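Local coordinates for protein VP5 (Halorubrum pleomorphic virus 2, PDB 6QGI) that serves as an envelope protein of a haloarchaeal pleomorphic virus and probably drives fusion of the viral membrane with that of the host cell, at residues 64-69 / 233-238; 73-78 / 268-273; 294-299 / 462-467; 340-345 / 436-441; 197-202 / 222-227. All blocks are in the same frame, centred on the assembly; numbering follows the deposited sequence.

Contact 1: residues 64-69 / 233-238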
# COMPACT_ATOMS: atom_id res chain seq x y z
N ASN A 64 -4.42 -2.19 -8.95
CA ASN A 64 -5.82 -2.44 -9.28
C ASN A 64 -6.79 -1.40 -8.71
O ASN A 64 -8.00 -1.59 -8.79
CB ASN A 64 -6.22 -3.84 -8.80
CG ASN A 64 -5.50 -4.94 -9.53
OD1 ASN A 64 -5.40 -4.94 -10.76
ND2 ASN A 64 -4.99 -5.91 -8.78
N ILE A 65 -6.26 -0.28 -8.18
CA ILE A 65 -7.07 0.82 -7.64
C ILE A 65 -7.24 1.92 -8.72
O ILE A 65 -7.96 2.89 -8.50
CB ILE A 65 -6.51 1.41 -6.31
CG1 ILE A 65 -5.07 1.96 -6.48
CG2 ILE A 65 -6.61 0.39 -5.16
CD1 ILE A 65 -4.65 2.99 -5.55
N LEU A 66 -6.57 1.74 -9.89
CA LEU A 66 -6.59 2.67 -11.02
C LEU A 66 -7.96 2.71 -11.71
O LEU A 66 -8.28 3.72 -12.34
CB LEU A 66 -5.48 2.37 -12.03
CG LEU A 66 -4.06 2.70 -11.58
CD1 LEU A 66 -3.04 1.97 -12.43
CD2 LEU A 66 -3.78 4.20 -11.60
N ASP A 67 -8.79 1.65 -11.54
CA ASP A 67 -10.17 1.63 -12.04
C ASP A 67 -10.96 2.70 -11.28
O ASP A 67 -11.83 3.37 -11.86
CB ASP A 67 -10.81 0.24 -11.87
CG ASP A 67 -10.91 -0.59 -13.15
OD1 ASP A 67 -11.15 -0.00 -14.23
OD2 ASP A 67 -10.79 -1.84 -13.06
N GLY A 68 -10.60 2.90 -10.01
CA GLY A 68 -11.15 3.92 -9.13
C GLY A 68 -10.67 5.31 -9.50
O GLY A 68 -11.38 6.28 -9.26
N VAL A 69 -9.46 5.40 -10.09
CA VAL A 69 -8.88 6.66 -10.56
C VAL A 69 -9.72 7.12 -11.76
O VAL A 69 -10.13 8.28 -11.81
CB VAL A 69 -7.36 6.55 -10.89
CG1 VAL A 69 -6.82 7.84 -11.49
CG2 VAL A 69 -6.55 6.16 -9.66
N ASP A 233 1.58 2.45 -17.42
CA ASP A 233 0.85 2.11 -18.65
C ASP A 233 -0.65 2.11 -18.43
O ASP A 233 -1.37 2.66 -19.26
CB ASP A 233 1.30 0.75 -19.21
CG ASP A 233 2.64 0.74 -19.92
OD1 ASP A 233 3.16 1.84 -20.21
OD2 ASP A 233 3.16 -0.36 -20.19
N GLU A 234 -1.13 1.49 -17.32
CA GLU A 234 -2.54 1.44 -16.95
C GLU A 234 -3.04 2.85 -16.60
O GLU A 234 -4.15 3.20 -16.99
CB GLU A 234 -2.77 0.46 -15.77
CG GLU A 234 -4.22 0.04 -15.58
CD GLU A 234 -4.47 -0.98 -14.48
OE1 GLU A 234 -3.72 -1.98 -14.40
OE2 GLU A 234 -5.45 -0.80 -13.72
N MET A 235 -2.21 3.65 -15.91
CA MET A 235 -2.50 5.04 -15.55
C MET A 235 -2.62 5.89 -16.82
O MET A 235 -3.49 6.76 -16.91
CB MET A 235 -1.42 5.60 -14.62
CG MET A 235 -1.86 6.81 -13.82
SD MET A 235 -0.50 7.52 -12.85
CE MET A 235 -0.29 6.26 -11.58
N ASP A 236 -1.74 5.62 -17.81
CA ASP A 236 -1.70 6.30 -19.10
C ASP A 236 -2.91 5.89 -19.95
O ASP A 236 -3.45 6.72 -20.67
CB ASP A 236 -0.39 5.99 -19.84
CG ASP A 236 -0.13 6.90 -21.02
OD1 ASP A 236 0.13 8.11 -20.79
OD2 ASP A 236 -0.19 6.42 -22.16
N THR A 237 -3.35 4.61 -19.82
CA THR A 237 -4.52 4.07 -20.51
C THR A 237 -5.77 4.79 -19.96
O THR A 237 -6.61 5.22 -20.75
CB THR A 237 -4.58 2.53 -20.35
OG1 THR A 237 -3.41 1.96 -20.94
CG2 THR A 237 -5.83 1.92 -20.98
N VAL A 238 -5.84 4.96 -18.62
CA VAL A 238 -6.94 5.64 -17.91
C VAL A 238 -7.06 7.09 -18.42
O VAL A 238 -8.16 7.51 -18.77
CB VAL A 238 -6.76 5.54 -16.37
CG1 VAL A 238 -7.57 6.60 -15.63
CG2 VAL A 238 -7.13 4.15 -15.86

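Contact 2: residues 73-78 / 268-273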
# COMPACT_ATOMS: atom_id res chain seq x y z
N ALA A 73 -11.88 10.48 -11.87
CA ALA A 73 -11.63 11.41 -12.98
C ALA A 73 -12.94 11.79 -13.65
O ALA A 73 -13.21 12.98 -13.82
CB ALA A 73 -10.68 10.78 -14.00
N TYR A 74 -13.79 10.79 -13.96
CA TYR A 74 -15.10 10.97 -14.58
C TYR A 74 -16.05 11.81 -13.71
O TYR A 74 -16.72 12.67 -14.26
CB TYR A 74 -15.74 9.63 -14.90
CG TYR A 74 -15.52 9.12 -16.31
CD1 TYR A 74 -15.98 9.85 -17.40
CD2 TYR A 74 -14.94 7.88 -16.55
CE1 TYR A 74 -15.82 9.38 -18.71
CE2 TYR A 74 -14.78 7.40 -17.84
CZ TYR A 74 -15.21 8.15 -18.92
OH TYR A 74 -15.05 7.68 -20.20
N THR A 75 -16.10 11.57 -12.38
CA THR A 75 -16.96 12.32 -11.45
C THR A 75 -16.66 13.83 -11.56
O THR A 75 -17.59 14.60 -11.77
CB THR A 75 -16.80 11.78 -10.01
OG1 THR A 75 -17.20 10.41 -9.97
CG2 THR A 75 -17.62 12.56 -9.00
N ASP A 76 -15.38 14.24 -11.47
CA ASP A 76 -14.93 15.63 -11.54
C ASP A 76 -15.13 16.24 -12.93
O ASP A 76 -15.47 17.42 -13.03
CB ASP A 76 -13.44 15.75 -11.16
CG ASP A 76 -13.12 15.54 -9.69
OD1 ASP A 76 -14.06 15.52 -8.87
OD2 ASP A 76 -11.92 15.41 -9.37
N ALA A 77 -14.89 15.44 -13.98
CA ALA A 77 -15.03 15.85 -15.38
C ALA A 77 -16.49 16.09 -15.73
O ALA A 77 -16.80 17.12 -16.33
CB ALA A 77 -14.44 14.79 -16.29
N LYS A 78 -17.39 15.16 -15.33
CA LYS A 78 -18.83 15.26 -15.59
C LYS A 78 -19.44 16.44 -14.82
O LYS A 78 -20.21 17.18 -15.43
CB LYS A 78 -19.57 13.96 -15.26
CG LYS A 78 -19.34 12.88 -16.31
CD LYS A 78 -20.05 11.57 -16.00
CE LYS A 78 -19.59 10.50 -16.95
NZ LYS A 78 -20.26 9.22 -16.67
N VAL A 268 -20.93 17.00 -2.76
CA VAL A 268 -19.58 16.82 -2.22
C VAL A 268 -19.12 15.45 -2.70
O VAL A 268 -19.69 14.43 -2.30
CB VAL A 268 -19.51 16.99 -0.67
CG1 VAL A 268 -18.08 16.84 -0.16
CG2 VAL A 268 -20.11 18.32 -0.22
N THR A 269 -18.13 15.44 -3.62
CA THR A 269 -17.59 14.24 -4.28
C THR A 269 -16.96 13.25 -3.28
O THR A 269 -16.43 13.69 -2.25
CB THR A 269 -16.56 14.62 -5.37
OG1 THR A 269 -15.31 15.01 -4.79
CG2 THR A 269 -17.06 15.68 -6.33
N PRO A 270 -16.97 11.92 -3.57
CA PRO A 270 -16.32 10.95 -2.67
C PRO A 270 -14.85 11.33 -2.41
O PRO A 270 -14.39 11.21 -1.28
CB PRO A 270 -16.44 9.63 -3.42
CG PRO A 270 -17.61 9.80 -4.31
CD PRO A 270 -17.54 11.23 -4.75
N ARG A 271 -14.17 11.85 -3.46
CA ARG A 271 -12.79 12.34 -3.43
C ARG A 271 -12.67 13.51 -2.44
O ARG A 271 -11.79 13.46 -1.58
CB ARG A 271 -12.35 12.76 -4.85
CG ARG A 271 -10.91 13.24 -4.96
CD ARG A 271 -10.76 14.34 -5.99
NE ARG A 271 -9.36 14.69 -6.18
CZ ARG A 271 -8.90 15.58 -7.07
NH1 ARG A 271 -9.75 16.22 -7.87
NH2 ARG A 271 -7.61 15.82 -7.17
N GLU A 272 -13.56 14.53 -2.54
CA GLU A 272 -13.58 15.70 -1.66
C GLU A 272 -13.80 15.29 -0.19
O GLU A 272 -13.06 15.76 0.67
CB GLU A 272 -14.67 16.70 -2.09
CG GLU A 272 -14.63 18.04 -1.37
CD GLU A 272 -15.75 19.01 -1.69
OE1 GLU A 272 -16.56 18.72 -2.61
OE2 GLU A 272 -15.82 20.07 -1.02
N ARG A 273 -14.78 14.40 0.08
CA ARG A 273 -15.08 13.88 1.42
C ARG A 273 -13.84 13.20 2.04
O ARG A 273 -13.53 13.47 3.20
CB ARG A 273 -16.26 12.90 1.36
CG ARG A 273 -16.91 12.64 2.72
CD ARG A 273 -18.01 11.59 2.64
NE ARG A 273 -19.25 12.11 2.06
CZ ARG A 273 -20.29 12.54 2.78
NH1 ARG A 273 -20.26 12.51 4.10
NH2 ARG A 273 -21.37 13.01 2.16

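Contact 3: residues 294-299 / 462-467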
# COMPACT_ATOMS: atom_id res chain seq x y z
N ASN A 294 -14.03 3.98 -5.01
CA ASN A 294 -15.14 3.09 -5.36
C ASN A 294 -14.70 1.61 -5.50
O ASN A 294 -15.05 0.92 -6.47
CB ASN A 294 -15.83 3.59 -6.63
CG ASN A 294 -17.20 3.01 -6.84
OD1 ASN A 294 -18.03 2.96 -5.92
ND2 ASN A 294 -17.45 2.56 -8.06
N VAL A 295 -13.96 1.12 -4.51
CA VAL A 295 -13.50 -0.26 -4.48
C VAL A 295 -14.60 -1.07 -3.77
O VAL A 295 -14.98 -0.68 -2.66
CB VAL A 295 -12.10 -0.37 -3.79
CG1 VAL A 295 -11.69 -1.82 -3.57
CG2 VAL A 295 -11.04 0.38 -4.59
N PRO A 296 -15.18 -2.14 -4.39
CA PRO A 296 -16.25 -2.90 -3.70
C PRO A 296 -15.88 -3.26 -2.26
O PRO A 296 -14.76 -3.71 -2.01
CB PRO A 296 -16.42 -4.15 -4.57
CG PRO A 296 -15.98 -3.71 -5.92
CD PRO A 296 -14.90 -2.69 -5.73
N VAL A 297 -16.78 -2.95 -1.31
CA VAL A 297 -16.54 -3.15 0.12
C VAL A 297 -17.73 -3.84 0.79
O VAL A 297 -18.88 -3.66 0.39
CB VAL A 297 -16.26 -1.77 0.82
CG1 VAL A 297 -16.24 -1.89 2.33
CG2 VAL A 297 -14.96 -1.13 0.34
N ASP A 298 -17.44 -4.61 1.86
CA ASP A 298 -18.44 -5.22 2.72
C ASP A 298 -18.26 -4.61 4.11
O ASP A 298 -17.53 -5.14 4.96
CB ASP A 298 -18.37 -6.75 2.75
CG ASP A 298 -19.53 -7.43 3.48
OD1 ASP A 298 -20.18 -6.77 4.32
OD2 ASP A 298 -19.78 -8.61 3.20
N ALA A 299 -18.91 -3.46 4.31
CA ALA A 299 -18.90 -2.68 5.55
C ALA A 299 -19.79 -3.31 6.63
O ALA A 299 -19.54 -3.12 7.82
CB ALA A 299 -19.38 -1.27 5.26
N PHE A 462 -20.43 -7.53 -1.36
CA PHE A 462 -19.63 -6.35 -1.68
C PHE A 462 -20.46 -5.30 -2.40
O PHE A 462 -21.20 -5.61 -3.34
CB PHE A 462 -18.37 -6.75 -2.48
CG PHE A 462 -17.40 -7.54 -1.65
CD1 PHE A 462 -16.49 -6.90 -0.81
CD2 PHE A 462 -17.42 -8.93 -1.65
CE1 PHE A 462 -15.63 -7.63 0.01
CE2 PHE A 462 -16.57 -9.66 -0.82
CZ PHE A 462 -15.68 -9.01 0.00
N ASP A 463 -20.36 -4.05 -1.93
CA ASP A 463 -21.08 -2.90 -2.46
C ASP A 463 -20.13 -1.84 -3.01
O ASP A 463 -19.09 -1.56 -2.42
CB ASP A 463 -21.98 -2.26 -1.38
CG ASP A 463 -23.23 -3.05 -1.01
OD1 ASP A 463 -23.84 -3.67 -1.91
OD2 ASP A 463 -23.63 -3.00 0.17
N SER A 464 -20.54 -1.24 -4.12
CA SER A 464 -19.87 -0.15 -4.80
C SER A 464 -20.90 0.62 -5.61
O SER A 464 -21.95 0.07 -5.95
CB SER A 464 -18.72 -0.66 -5.68
OG SER A 464 -19.16 -1.22 -6.91
N SER A 465 -20.62 1.89 -5.90
CA SER A 465 -21.48 2.72 -6.74
C SER A 465 -21.26 2.32 -8.19
O SER A 465 -20.21 1.75 -8.52
CB SER A 465 -21.17 4.20 -6.53
OG SER A 465 -21.46 4.60 -5.20
N GLU A 466 -22.25 2.58 -9.06
CA GLU A 466 -22.16 2.26 -10.48
C GLU A 466 -20.94 2.96 -11.09
O GLU A 466 -20.76 4.16 -10.88
CB GLU A 466 -23.44 2.66 -11.20
CG GLU A 466 -23.51 2.19 -12.64
CD GLU A 466 -24.83 2.46 -13.33
OE1 GLU A 466 -25.89 2.04 -12.81
OE2 GLU A 466 -24.81 3.10 -14.41
N PRO A 467 -20.02 2.25 -11.76
CA PRO A 467 -18.83 2.92 -12.30
C PRO A 467 -19.21 3.79 -13.49
O PRO A 467 -20.22 3.51 -14.13
CB PRO A 467 -17.93 1.75 -12.71
CG PRO A 467 -18.55 0.53 -12.09
CD PRO A 467 -20.00 0.81 -12.09

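Contact 4: residues 340-345 / 436-441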
# COMPACT_ATOMS: atom_id res chain seq x y z
N SER A 340 -7.99 -12.61 -8.90
CA SER A 340 -7.79 -11.73 -10.06
C SER A 340 -7.41 -10.30 -9.62
O SER A 340 -6.58 -9.66 -10.27
CB SER A 340 -9.05 -11.68 -10.93
OG SER A 340 -9.44 -12.96 -11.37
N GLY A 341 -8.02 -9.85 -8.53
CA GLY A 341 -7.75 -8.53 -7.96
C GLY A 341 -6.99 -8.60 -6.65
O GLY A 341 -6.34 -9.61 -6.36
N ASP A 342 -7.05 -7.51 -5.87
CA ASP A 342 -6.38 -7.38 -4.58
C ASP A 342 -7.40 -7.40 -3.43
O ASP A 342 -8.50 -6.87 -3.57
CB ASP A 342 -5.52 -6.12 -4.53
CG ASP A 342 -4.32 -6.14 -5.46
OD1 ASP A 342 -3.55 -7.13 -5.42
OD2 ASP A 342 -4.13 -5.16 -6.21
N VAL A 343 -7.01 -8.03 -2.31
CA VAL A 343 -7.82 -8.15 -1.10
C VAL A 343 -7.36 -7.16 -0.05
O VAL A 343 -6.18 -7.17 0.31
CB VAL A 343 -7.81 -9.58 -0.50
CG1 VAL A 343 -8.74 -9.69 0.71
CG2 VAL A 343 -8.18 -10.61 -1.54
N TYR A 344 -8.28 -6.33 0.46
CA TYR A 344 -8.00 -5.38 1.53
C TYR A 344 -8.77 -5.80 2.79
O TYR A 344 -9.78 -6.50 2.70
CB TYR A 344 -8.31 -3.93 1.11
CG TYR A 344 -7.45 -3.46 -0.04
CD1 TYR A 344 -6.14 -3.02 0.19
CD2 TYR A 344 -7.91 -3.48 -1.35
CE1 TYR A 344 -5.33 -2.62 -0.87
CE2 TYR A 344 -7.11 -3.07 -2.41
CZ TYR A 344 -5.81 -2.64 -2.16
OH TYR A 344 -5.01 -2.22 -3.19
N PHE A 345 -8.23 -5.45 3.97
CA PHE A 345 -8.83 -5.81 5.25
C PHE A 345 -8.65 -4.68 6.26
O PHE A 345 -7.53 -4.38 6.67
CB PHE A 345 -8.22 -7.13 5.77
CG PHE A 345 -9.03 -7.85 6.84
CD1 PHE A 345 -10.20 -8.52 6.51
CD2 PHE A 345 -8.57 -7.91 8.15
CE1 PHE A 345 -10.93 -9.21 7.48
CE2 PHE A 345 -9.30 -8.60 9.12
CZ PHE A 345 -10.47 -9.25 8.78
N THR A 436 -5.96 -0.42 7.37
CA THR A 436 -6.28 -1.22 6.19
C THR A 436 -5.00 -1.89 5.72
O THR A 436 -3.98 -1.23 5.50
CB THR A 436 -6.93 -0.38 5.09
OG1 THR A 436 -8.12 0.21 5.61
CG2 THR A 436 -7.27 -1.20 3.85
N ILE A 437 -5.05 -3.22 5.60
CA ILE A 437 -3.93 -4.05 5.17
C ILE A 437 -4.30 -4.80 3.89
O ILE A 437 -5.48 -5.05 3.65
CB ILE A 437 -3.47 -5.03 6.30
CG1 ILE A 437 -4.60 -6.01 6.72
CG2 ILE A 437 -2.92 -4.26 7.50
CD1 ILE A 437 -4.18 -7.26 7.43
N GLN A 438 -3.31 -5.13 3.05
CA GLN A 438 -3.57 -5.91 1.84
C GLN A 438 -3.16 -7.34 2.14
O GLN A 438 -1.99 -7.58 2.45
CB GLN A 438 -2.84 -5.34 0.61
CG GLN A 438 -3.16 -6.12 -0.66
CD GLN A 438 -2.44 -5.62 -1.88
OE1 GLN A 438 -2.49 -4.44 -2.21
NE2 GLN A 438 -1.77 -6.51 -2.59
N LEU A 439 -4.11 -8.29 2.07
CA LEU A 439 -3.84 -9.70 2.35
C LEU A 439 -3.11 -10.34 1.19
O LEU A 439 -3.62 -10.34 0.07
CB LEU A 439 -5.15 -10.45 2.66
CG LEU A 439 -6.01 -9.86 3.79
CD1 LEU A 439 -7.36 -10.51 3.85
CD2 LEU A 439 -5.32 -9.99 5.14
N GLN A 440 -1.89 -10.85 1.45
CA GLN A 440 -1.03 -11.49 0.45
C GLN A 440 -1.03 -12.99 0.66
O GLN A 440 -1.17 -13.76 -0.30
CB GLN A 440 0.42 -10.95 0.56
CG GLN A 440 0.56 -9.46 0.87
CD GLN A 440 0.30 -8.56 -0.32
OE1 GLN A 440 0.03 -9.00 -1.44
NE2 GLN A 440 0.40 -7.26 -0.08
N GLY A 441 -0.88 -13.39 1.93
CA GLY A 441 -0.85 -14.79 2.34
C GLY A 441 -2.23 -15.35 2.61
O GLY A 441 -3.18 -14.59 2.85
O HOH W 1 -4.00 -8.81 -2.34

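Contact 5: residues 197-202 / 222-227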
# COMPACT_ATOMS: atom_id res chain seq x y z
N SER A 197 9.76 4.14 -19.08
CA SER A 197 10.50 3.30 -20.03
C SER A 197 10.56 1.84 -19.59
O SER A 197 10.57 0.95 -20.44
CB SER A 197 11.91 3.84 -20.24
OG SER A 197 12.79 3.53 -19.18
N GLY A 198 10.62 1.61 -18.28
CA GLY A 198 10.76 0.27 -17.71
C GLY A 198 12.15 -0.28 -17.98
O GLY A 198 13.11 0.49 -18.07
N LEU A 199 12.26 -1.60 -18.15
CA LEU A 199 13.53 -2.24 -18.46
C LEU A 199 13.76 -2.21 -19.97
O LEU A 199 12.81 -2.04 -20.73
CB LEU A 199 13.57 -3.68 -17.94
CG LEU A 199 13.40 -3.94 -16.44
CD1 LEU A 199 13.77 -5.34 -16.12
CD2 LEU A 199 14.25 -3.00 -15.58
N VAL A 200 15.02 -2.39 -20.41
CA VAL A 200 15.37 -2.40 -21.84
C VAL A 200 14.79 -3.68 -22.50
O VAL A 200 14.21 -3.59 -23.58
CB VAL A 200 16.89 -2.22 -22.09
CG1 VAL A 200 17.22 -2.21 -23.58
CG2 VAL A 200 17.40 -0.95 -21.43
N GLY A 201 14.91 -4.82 -21.82
CA GLY A 201 14.37 -6.10 -22.29
C GLY A 201 15.38 -7.17 -22.68
O GLY A 201 14.98 -8.31 -22.92
N ASP A 202 16.68 -6.81 -22.76
CA ASP A 202 17.77 -7.73 -23.13
C ASP A 202 18.49 -8.28 -21.87
O ASP A 202 18.01 -8.06 -20.75
CB ASP A 202 18.77 -7.02 -24.07
CG ASP A 202 19.60 -5.94 -23.41
OD1 ASP A 202 19.01 -4.95 -22.94
OD2 ASP A 202 20.83 -6.10 -23.35
N TYR A 222 14.36 -4.06 -5.30
CA TYR A 222 13.54 -2.87 -5.16
C TYR A 222 13.92 -1.94 -6.30
O TYR A 222 14.91 -2.21 -6.98
CB TYR A 222 13.71 -2.24 -3.75
CG TYR A 222 14.75 -1.15 -3.61
CD1 TYR A 222 16.10 -1.42 -3.81
CD2 TYR A 222 14.39 0.12 -3.18
CE1 TYR A 222 17.06 -0.43 -3.65
CE2 TYR A 222 15.35 1.11 -2.99
CZ TYR A 222 16.68 0.84 -3.24
OH TYR A 222 17.62 1.83 -3.09
N LEU A 223 13.13 -0.88 -6.55
CA LEU A 223 13.35 0.06 -7.66
C LEU A 223 13.37 -0.70 -9.01
O LEU A 223 14.15 -0.36 -9.91
CB LEU A 223 14.64 0.89 -7.46
CG LEU A 223 14.61 1.93 -6.35
CD1 LEU A 223 15.95 2.59 -6.18
CD2 LEU A 223 13.60 2.97 -6.64
N ASN A 224 12.53 -1.74 -9.12
CA ASN A 224 12.39 -2.58 -10.30
C ASN A 224 11.39 -1.91 -11.24
O ASN A 224 10.19 -1.97 -10.98
CB ASN A 224 11.96 -4.01 -9.91
CG ASN A 224 11.91 -5.03 -11.04
OD1 ASN A 224 12.23 -4.76 -12.20
ND2 ASN A 224 11.49 -6.24 -10.71
N ALA A 225 11.89 -1.27 -12.31
CA ALA A 225 11.08 -0.55 -13.31
C ALA A 225 10.01 -1.45 -13.98
O ALA A 225 8.99 -0.93 -14.43
CB ALA A 225 11.98 0.06 -14.37
N SER A 226 10.24 -2.78 -13.99
CA SER A 226 9.31 -3.81 -14.49
C SER A 226 8.03 -3.87 -13.66
O SER A 226 7.03 -4.42 -14.14
CB SER A 226 9.98 -5.18 -14.45
OG SER A 226 10.79 -5.37 -15.58
N ASN A 227 8.08 -3.40 -12.40
CA ASN A 227 6.93 -3.38 -11.48
C ASN A 227 6.20 -2.03 -11.53
O ASN A 227 5.03 -1.96 -11.15
CB ASN A 227 7.38 -3.68 -10.05
CG ASN A 227 7.84 -5.10 -9.83
OD1 ASN A 227 7.59 -6.01 -10.63
ND2 ASN A 227 8.51 -5.33 -8.70

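Contact 1: residues 64-69 / 233-238
Leu66 reaches from near the start of helix 66-86 onto helix 225-253 and parts its two methyls between neighbouring residues there. CD1 lies against the aliphatic root of Glu234, 3.7 Å from Glu234 CB, while CD2 meets the thioether chain of Met235, with Met235 CG at 3.9 Å. The leucine and the methionine run at about a right angle to each other, and Met235 CG stands opposite its backbone N (chi1 -159°) before the chain bends at its last torsion, which brings CE within 4.1 Å of Leu66 CD2. Glu234 stays extended through CG and passes the leucine on a slant, ending with OE2 only 3.6 Å from Leu66 CB. One turn further on, Val238 uses both branches: CG2 touches the backbone oxygen Leu66 O at 3.7 Å, and CG1 faces Val69 CG1 at the longer distance of 4.4 Å. Val69 and Met235 also pack on helix 91-133, through Tyr105, Leu106, Val109 and Phe113, which makes this a three-helix junction in the N-terminal half of the envelope protein. Apart from the Glu234 carboxylate, which skirts the leucine at the less buried margin, the touching side-chain groups are aliphatic or thioether; the two helices are therefore held here by dispersion and the exclusion of water, without direct polar bonding between the segments.

Contact 2: residues 73-78 / 268-273
A helix N-terminus, that of helix 270-279, is set against the flank of helix 66-86, and Asp76 and Arg271 meet at this junction. Arg271 NH1 lies 2.8 Å from Asp76 OD2, a salt bridge whose hydrogen bond is weak because the N-H points well aside, at 125°. The pair is joined through NH1 and OD2 alone; the side chains cross at about a right angle, their carboxylate and guanidinium planes 37° apart. The other guanidinium positions are engaged elsewhere, NE with the backbone oxygen of Leu20.

Thr269 is the N-cap of helix 270-279: its OG1 accepts from Glu272 N at 2.9 Å. With OG1 held between the backbone N and the carbonyl carbon (chi1 75°), the methyl CG2 is turned to helix 66-86, where it comes within 4.1 Å of Thr75 CG2 and 3.9 Å of Asp76 OD1. The threonine side chains slide past each other in opposite directions, methyl beside methyl, while Thr75 OG1 bonds back to His71 O in its own helix. Pro270, the first residue of the capped helix, adds a looser contact from its ring carbon CD to Thr75 CG2, and its side chain also touches Asn486 of helix 476-496.

Contact 3: residues 294-299 / 462-467
The side-chain amide of Asn294 grips the backbone of Ser465 at two points. OD1 takes Ser465 N at 2.8 Å in its carbonyl plane, on a lone pair, and ND2 gives a nearly straight bond (167°) to Ser465 O at 2.9 Å. That oxygen lies close to the amide plane of Asn294, although ND2 stands above the carbonyl plane of Ser465. With CG anti to the backbone N (chi1 -163°) the side chain turns its amide to Ser465. Asn294 has a positive phi and is the C-prime residue of the Schellman motif ending helix 285-292.

Val297 and Asp463 form a single antiparallel hydrogen-bonded bridge, Val297 N to Asp463 O at 2.9 Å and Asp463 N to Val297 O at 2.8 Å. Beside it the Phe462 ring receives Asp298 CB over one face in a CH-pi contact, 4.3 Å from the centroid. Pro296 CB packs on Phe462 CB at 3.9 Å, and the ring also touches Phe318 and Leu320 of strand 312-320.

Four hydrogen bonds, two from an asparagine amide pairing much as a strand neighbour would and two from a true bridge, fasten the irregular 462-467 segment along the chain leaving the helix.

Contact 4: residues 340-345 / 436-441
Val343 CG1 and Leu439 CD1 make the tightest apolar contact between the strands, 3.5 Å apart, and Phe345 CB joins them at 4.0 Å from the same Leu439 methyl. Ile437 extends this face: its CG1 lies 3.9 Å from Phe345 CB, because it sits between the backbone N and the carbonyl carbon (chi1 60°). The Phe345 ring leads away from strand 434-439 and makes an edge-to-face contact with Phe318, which Val343 and Leu439 also touch.

Between the backbones, Phe345 N donates to Ile437 O at 2.8 Å and Ile437 N returns a bond to Phe345 O, while Leu439 N reaches Val343 O. Tyr344 and Gln438 form the non-hydrogen-bonded pair, with side chains on the face opposite the valine and leucine. There the phenol ring stands almost perpendicular to the glutamine amide, 88° between planes, with Gln438 OE1 3.6 Å from Tyr344 CE1. Tyr344 OH itself is bonded to Asn62.

Toward the polar end, the Asp342 carboxylate lies stacked on the Gln438 amide at 23° between planes; OD1 and NE2 do not bond, and Asp342 OD2 is instead held by Asn64. A water accepts from Val343 N and donates to Leu439 O at 2.9 Å, bridging the strands beside the direct bond from Leu439 N. The pairing is that of neighbouring antiparallel strands, with an aliphatic and aromatic layer on one face and Tyr344 and Gln438 on the other, here joining strands 343-355 and 434-439 within the beta-rich part of the protein.

Contact 5: residues 197-202 / 222-227
Gly198 is the first residue of the 197-202 loop to meet the other segment: its CA lies 3.6 Å from Ala225 CB, and its carbonyl carbon is equally near that methyl. Gly198 takes a positive phi (70°), a conformation that glycine adopts readily, and the backbone here approaches the start of helix 225-253 directly, Gly198 CA and Ala225 CA being 4.5 Å apart.

Leu199 follows and carries the side-chain part of the contact. CG stands opposite the carbonyl carbon (chi1 -59°), which brings the branched end to the helix start. CD2 packs on Ala225 CB at 4.0 Å, and CD1 is directed at Ser226 OG, though the modelled closeness of that pair is doubtful. Asn224, the N-cap of the helix, accepts weakly from Ser226 N through OD1.

Tyr193 of strand 189-193 touches both Leu199 and Ala225, so the strand borders the same small apolar patch. Beyond the leucine the loop runs away from the helix, and Asp205 OD2 accepts from Gly201 N. The chemistry is van der Waals contact, Gly198 and Leu199 CD2 against Ala225 CB, and the shortness of the alanine methyl allows the glycine backbone to come close.

Overall arrangement
Contacts 1 and 2 lie along the same helix, 66-86, their centres 16 Å apart, and cross along the chain, their segments alternating. Helix 225-253 links contact 1 to contact 5, 19 Å away between centres; the centre of contact 5 lies about 33 Å from those of contacts 2 and 3. Contact 5 is nested in the loops closed by contacts 1 and 2, all three in the N-terminal, helix-rich part. Contacts 3 and 4 come later, centres 15 Å apart, contact 4 nested inside contact 3, and both reach the beta-rich part. One place where the two parts meet is the probable hydrogen bond from Asn64 to Asp342, which ties together the loops leading into helix 66-86 and strand 343-355.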